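PDB 5NOA: family 88 glycosyl hydrolase from Bacteroides thetaiotaomicron, which probably breaks glycosidic bonds in complex plant polysaccharides such as gum arabic, whether as a family 88 hydrolase or as a polysaccharide lyase. Local coordinates for residues 60-63 and 64-67; 116-119 and 120-123. All coordinates share one frame; numbering follows the deposited sequence.

Contact 1 of 2, residues 60-63 and 64-67; sequences AYHT and GNME
Tyr61 O receives the N-H of Asn65 at 2.9 Å, and the same i to i+4 step joins His62 to Met66 and Thr63 to Glu67, so residues 60-67 form two unbroken turns of helix 56-72. Gly64 bonds only weakly to Ala60 O and Tyr61 O. One turn apart, Tyr61 and Asn65 meet at a slant. Asn65 CB rests 3.7 Å from Tyr61 CZ, near the hydroxyl end of the ring, and the ring and amide planes are only 15° apart. With its CG anti to the backbone N (chi1 165°), Tyr61 runs its ring forward along the helix until the phenol reaches Asn65. Tyr61 OH and Asn65 OD1, 3.4 Å apart, do not bond each other but share Asn41, whose OD1 meets the hydroxyl and whose ND2 serves OD1. Asn65 ND2 bonds Tyr77 O and Ser81 OG, and Ser81 OG also holds His62 ND1; an amide suits this buried place because it can give and take at once. Thr63 turns its hydroxyl onto its own helix, OG1 donating to Ala60 O at 2.8 Å, and it also bonds Tyr163 OH. Further along, the bend in Glu67 at chi2 (79°) returns OE2 toward the preceding turn, where a water donates to it at 2.8 Å and to Thr63 O at 2.7 Å. Glu67 OE1 meanwhile forms a salt bridge with Arg373. Such a buried helix, with polar side chains tied to helices around it, is consistent with the alpha/alpha barrel of the six-hairpin glycosidase clan.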
ATOM      1  N   ALA A  60       3.407   7.372   0.432  1.00  6.92           N
ATOM      2  CA  ALA A  60       3.298   6.011   0.922  1.00  7.23           C
ATOM      3  C   ALA A  60       3.930   5.889   2.292  1.00  7.45           C
ATOM      4  O   ALA A  60       3.385   5.233   3.179  1.00  8.42           O
ATOM      5  CB  ALA A  60       3.892   5.019  -0.081  1.00  8.10           C
ATOM      6  N   TYR A  61       5.101   6.495   2.491  1.00  6.76           N
ATOM      7  CA  TYR A  61       5.697   6.573   3.817  1.00  6.97           C
ATOM      8  C   TYR A  61       4.677   7.137   4.804  1.00  6.85           C
ATOM      9  O   TYR A  61       4.492   6.585   5.895  1.00  6.57           O
ATOM     10  CB  TYR A  61       7.001   7.413   3.839  1.00  7.15           C
ATOM     11  CG  TYR A  61       7.350   7.743   5.258  1.00  6.85           C
ATOM     12  CD1 TYR A  61       7.885   6.792   6.118  1.00  7.86           C
ATOM     13  CD2 TYR A  61       6.978   8.959   5.814  1.00  7.00           C
ATOM     14  CE1 TYR A  61       8.062   7.050   7.474  1.00  8.21           C
ATOM     15  CE2 TYR A  61       7.168   9.219   7.149  1.00  7.56           C
ATOM     16  CZ  TYR A  61       7.689   8.268   7.981  1.00  7.26           C
ATOM     17  OH  TYR A  61       7.825   8.556   9.332  1.00  9.36           O
ATOM     18  N   HIS A  62       4.020   8.237   4.444  1.00  6.53           N
ATOM     19  CA  HIS A  62       3.105   8.881   5.373  1.00  6.59           C
ATOM     20  C   HIS A  62       1.928   8.003   5.748  1.00  6.49           C
ATOM     21  O   HIS A  62       1.445   8.091   6.878  1.00  7.28           O
ATOM     22  CB  HIS A  62       2.698  10.275   4.879  1.00  6.38           C
ATOM     23  CG  HIS A  62       3.772  11.277   5.127  1.00  6.39           C
ATOM     24  ND1 HIS A  62       3.953  11.855   6.371  1.00  7.65           N
ATOM     25  CD2 HIS A  62       4.804  11.682   4.337  1.00  6.78           C
ATOM     26  CE1 HIS A  62       5.055  12.582   6.317  1.00  8.02           C
ATOM     27  NE2 HIS A  62       5.588  12.506   5.105  1.00  7.87           N
ATOM     28  N   THR A  63       1.487   7.122   4.844  1.00  7.20           N
ATOM     29  CA  THR A  63       0.447   6.186   5.226  1.00  7.54           C
ATOM     30  C   THR A  63       0.931   5.277   6.366  1.00  7.13           C
ATOM     31  O   THR A  63       0.147   4.926   7.259  1.00  8.21           O
ATOM     32  CB  THR A  63      -0.173   5.393   4.073  1.00  7.97           C
ATOM     33  OG1 THR A  63       0.746   4.423   3.549  1.00  8.60           O
ATOM     34  CG2 THR A  63      -0.680   6.257   2.998  1.00  8.44           C
ATOM     35  N   GLY A  64       2.195   4.893   6.333  1.00  6.55           N
ATOM     36  CA  GLY A  64       2.770   4.117   7.398  1.00  6.99           C
ATOM     37  C   GLY A  64       2.991   4.899   8.679  1.00  7.23           C
ATOM     38  O   GLY A  64       2.797   4.383   9.793  1.00  7.95           O
ATOM     39  N   ASN A  65       3.461   6.139   8.554  1.00  7.02           N
ATOM     40  CA  ASN A  65       3.622   6.997   9.727  1.00  7.20           C
ATOM     41  C   ASN A  65       2.281   7.213  10.444  1.00  7.41           C
ATOM     42  O   ASN A  65       2.219   7.155  11.671  1.00  7.91           O
ATOM     43  CB  ASN A  65       4.235   8.326   9.321  1.00  7.91           C
ATOM     44  CG  ASN A  65       4.501   9.215  10.520  1.00  7.68           C
ATOM     45  OD1 ASN A  65       5.160   8.790  11.469  1.00  8.68           O
ATOM     46  ND2 ASN A  65       3.979  10.441  10.493  1.00  9.22           N
ATOM     47  N   MET A  66       1.233   7.462   9.660  1.00  7.56           N
ATOM     48  CA  MET A  66      -0.072   7.620  10.241  1.00  8.29           C
ATOM     49  C   MET A  66      -0.515   6.367  10.957  1.00  7.66           C
ATOM     50  O   MET A  66      -1.065   6.455  12.076  1.00  8.44           O
ATOM     51  CB  MET A  66      -1.103   8.086   9.231  1.00  9.71           C
ATOM     52  CG  MET A  66      -0.894   9.527   8.772  1.00 12.57           C
ATOM     53  SD  MET A  66      -0.733  10.799  10.062  1.00 13.80           S
ATOM     54  CE  MET A  66      -2.310  10.703  10.888  1.00 16.25           C
ATOM     55  N   GLU A  67      -0.260   5.192  10.377  1.00  7.63           N
ATOM     56  CA  GLU A  67      -0.559   3.949  11.069  1.00  8.27           C
ATOM     57  C   GLU A  67       0.160   3.872  12.418  1.00  7.54           C
ATOM     58  O   GLU A  67      -0.438   3.463  13.426  1.00  8.88           O
ATOM     59  CB  GLU A  67      -0.182   2.761  10.188  1.00  9.28           C
ATOM     60  CG  GLU A  67      -0.786   1.448  10.611  1.00 10.31           C
ATOM     61  CD  GLU A  67      -2.227   1.271  10.202  1.00 13.25           C
ATOM     62  OE1 GLU A  67      -2.841   0.339  10.726  1.00 19.24           O
ATOM     63  OE2 GLU A  67      -2.733   2.020   9.340  1.00 16.85           O
TER
HETATM   64  O   HOH W   1      -2.433   4.025   7.389  1.00 14.40           O

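Contact 2 of 2, residues 116-119 and 120-123; sequences DYQI and CFQT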
ATOM      1  N   ASP A 116      -0.834   8.448  -8.444  1.00  7.57           N
ATOM      2  CA  ASP A 116       0.379   8.707  -7.671  1.00  8.56           C
ATOM      3  C   ASP A 116       0.421  10.095  -7.015  1.00  7.66           C
ATOM      4  O   ASP A 116       1.165  10.289  -6.052  1.00  9.38           O
ATOM      5  CB  ASP A 116       1.620   8.494  -8.535  1.00 10.09           C
ATOM      6  CG  ASP A 116       2.002   7.028  -8.722  1.00 11.80           C
ATOM      7  OD1 ASP A 116       1.394   6.158  -8.090  1.00 13.16           O
ATOM      8  OD2 ASP A 116       2.981   6.807  -9.475  1.00 13.33           O
ATOM      9  N   TYR A 117      -0.390  11.032  -7.518  1.00  7.55           N
ATOM     10  CA  TYR A 117      -0.560  12.354  -6.936  1.00  7.33           C
ATOM     11  C   TYR A 117      -1.818  12.487  -6.117  1.00  6.98           C
ATOM     12  O   TYR A 117      -2.207  13.617  -5.738  1.00  8.58           O
ATOM     13  CB  TYR A 117      -0.430  13.463  -7.992  1.00  8.62           C
ATOM     14  CG  TYR A 117       0.928  14.086  -8.072  1.00  8.11           C
ATOM     15  CD1 TYR A 117       1.539  14.619  -6.940  1.00  8.63           C
ATOM     16  CD2 TYR A 117       1.560  14.179  -9.298  1.00 10.09           C
ATOM     17  CE1 TYR A 117       2.782  15.241  -7.039  1.00 10.48           C
ATOM     18  CE2 TYR A 117       2.789  14.797  -9.401  1.00 11.64           C
ATOM     19  CZ  TYR A 117       3.387  15.327  -8.272  1.00 11.62           C
ATOM     20  OH  TYR A 117       4.631  15.898  -8.379  1.00 15.08           O
ATOM     21  N   GLN A 118      -2.456  11.362  -5.800  1.00  6.52           N
ATOM     22  CA  GLN A 118      -3.659  11.354  -4.990  1.00  6.71           C
ATOM     23  C   GLN A 118      -3.533  10.587  -3.686  1.00  6.68           C
ATOM     24  O   GLN A 118      -4.344  10.768  -2.790  1.00  7.38           O
ATOM     25  CB  GLN A 118      -4.812  10.810  -5.827  1.00  7.02           C
ATOM     26  CG  GLN A 118      -5.096  11.628  -7.080  1.00  6.83           C
ATOM     27  CD  GLN A 118      -6.155  11.023  -7.950  1.00  6.85           C
ATOM     28  OE1 GLN A 118      -6.404   9.822  -7.888  1.00  9.00           O
ATOM     29  NE2 GLN A 118      -6.773  11.842  -8.818  1.00  7.93           N
ATOM     30  N   ILE A 119      -2.511   9.732  -3.568  1.00  6.27           N
ATOM     31  CA  ILE A 119      -2.328   9.031  -2.310  1.00  6.96           C
ATOM     32  C   ILE A 119      -2.098   9.990  -1.163  1.00  6.37           C
ATOM     33  O   ILE A 119      -2.488   9.693  -0.021  1.00  7.35           O
ATOM     34  CB  ILE A 119      -1.246   7.937  -2.406  1.00  6.64           C
ATOM     35  CG1 ILE A 119      -0.839   7.414  -1.002  1.00  7.16           C
ATOM     36  CG2 ILE A 119      -0.028   8.385  -3.188  1.00  6.68           C
ATOM     37  CD1 ILE A 119       0.039   6.167  -1.011  1.00  7.65           C
ATOM     38  N   CYS A 120      -1.501  11.155  -1.412  1.00  6.29           N
ATOM     39  CA  CYS A 120      -1.378  12.158  -0.346  1.00  7.10           C
ATOM     40  C   CYS A 120      -2.726  12.475   0.326  1.00  7.30           C
ATOM     41  O   CYS A 120      -2.758  12.787   1.503  1.00  7.81           O
ATOM     42  CB  CYS A 120      -0.716  13.419  -0.898  1.00  7.76           C
ATOM     43  SG  CYS A 120      -1.595  14.256  -2.218  1.00  9.20           S
ATOM     44  N   PHE A 121      -3.815  12.410  -0.438  1.00  6.83           N
ATOM     45  CA  PHE A 121      -5.128  12.682   0.108  1.00  6.99           C
ATOM     46  C   PHE A 121      -5.498  11.741   1.238  1.00  7.02           C
ATOM     47  O   PHE A 121      -6.318  12.116   2.085  1.00  7.98           O
ATOM     48  CB  PHE A 121      -6.214  12.615  -0.985  1.00  6.90           C
ATOM     49  CG  PHE A 121      -6.022  13.522  -2.195  1.00  7.97           C
ATOM     50  CD1 PHE A 121      -5.242  14.661  -2.152  1.00  8.85           C
ATOM     51  CD2 PHE A 121      -6.725  13.246  -3.379  1.00  7.35           C
ATOM     52  CE1 PHE A 121      -5.136  15.492  -3.271  1.00  9.60           C
ATOM     53  CE2 PHE A 121      -6.633  14.059  -4.469  1.00  8.31           C
ATOM     54  CZ  PHE A 121      -5.836  15.187  -4.425  1.00  9.49           C
ATOM     55  N   GLN A 122      -4.936  10.520   1.249  1.00  7.00           N
ATOM     56  CA  GLN A 122      -5.197   9.616   2.374  1.00  6.93           C
ATOM     57  C   GLN A 122      -4.751  10.231   3.692  1.00  7.23           C
ATOM     58  O   GLN A 122      -5.448  10.165   4.716  1.00  8.65           O
ATOM     59  CB  GLN A 122      -4.500   8.279   2.194  1.00  6.94           C
ATOM     60  CG  GLN A 122      -4.946   7.513   0.963  1.00  7.60           C
ATOM     61  CD  GLN A 122      -4.347   6.123   0.887  1.00  8.34           C
ATOM     62  OE1 GLN A 122      -4.162   5.462   1.929  1.00  9.10           O
ATOM     63  NE2 GLN A 122      -4.088   5.633  -0.323  1.00  8.61           N
ATOM     64  N   THR A 123      -3.546  10.788   3.675  1.00  7.13           N
ATOM     65  CA  THR A 123      -2.994  11.431   4.868  1.00  7.54           C
ATOM     66  C   THR A 123      -3.722  12.725   5.192  1.00  7.44           C
ATOM     67  O   THR A 123      -4.015  12.996   6.355  1.00  7.89           O
ATOM     68  CB  THR A 123      -1.477  11.599   4.723  1.00  8.80           C
ATOM     69  OG1 THR A 123      -0.884  10.285   4.687  1.00 10.09           O
ATOM     70  CG2 THR A 123      -0.887  12.342   5.881  1.00  8.89           C
TER
HETATM   71  O   HOH W   2       0.228  11.710  -3.717  1.00  8.87           O
HETATM   72  O   HOH W   3      -0.393   9.801   2.086  1.00  9.09           O
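Phe121 N bonds Gln118 O and Gln122 N bonds Ile119 O, both at 2.9 Å; these are i to i+3 links, each donor standing more than 50° out of its carbonyl plane, where the chain from loop 116-119 winds tightly into helix 120-130. One water takes the place of an i to i+4 backbone bond, accepting from Cys120 N and donating to Asp116 O; a second donates to Ile119 O and accepts at 2.7 Å from the hydroxyl of Thr123, OG1. The main side-chain contact is Phe121 against Gln118. Because Phe121 CG stands anti to its carbonyl carbon (chi1 -56°), the ring is sent back under the preceding turn, and Gln118 CA lies over its face in a CH-pi contact 4.1 Å from the centroid, 18° off the normal. Gln118 CG touches Phe121 CE2 at 3.9 Å, so the aliphatic part of the glutamine extends the packing, while its NE2 reaches on to Gln147 OE1 and Val112 O. With an alanine at Phe121, the CH-pi contact would probably be lost and a gap opened beneath the Gln118 backbone and beside Met144. Across the turn, Ile119 CG1 packs 3.8 Å from Gln122 NE2, whose hydrogen bonds go to Tyr163 O and Met164 O. Cys120, its SG set between the backbone N and the carbonyl carbon, comes to 3.6 Å from Tyr117 O. The chemistry is thus divided: carbon surfaces, the ring of Phe121 and the aliphatic part of Gln118, carry the side-chain packing, while the NE2 groups of the two buried glutamines find acceptors elsewhere in the chain and waters complete the backbone bonding where the loop enters the helix.

How the contacts relate
Contact 1 comes first along the chain, within helix 56-72; contact 2 follows after helix 75-87, where a loop runs into helix 120-130. Their centres are about 11 Å apart, yet the two touch directly: His62 CB lies 3.6 Å from Thr123 OG1, Thr63 CG2 is 3.7 Å from Gln122 OE1, and Ala60 CA is 3.8 Å from Ile119 CD1. Tyr163 of helix 160-176 serves both, its hydroxyl bonding Thr63 and its carbonyl Gln122. In the buried interior of one largely helical domain, helix 56-72 thus packs against both the start of helix 120-130 and the loop leading into it, with Tyr163 of a third helix as a shared polar partner.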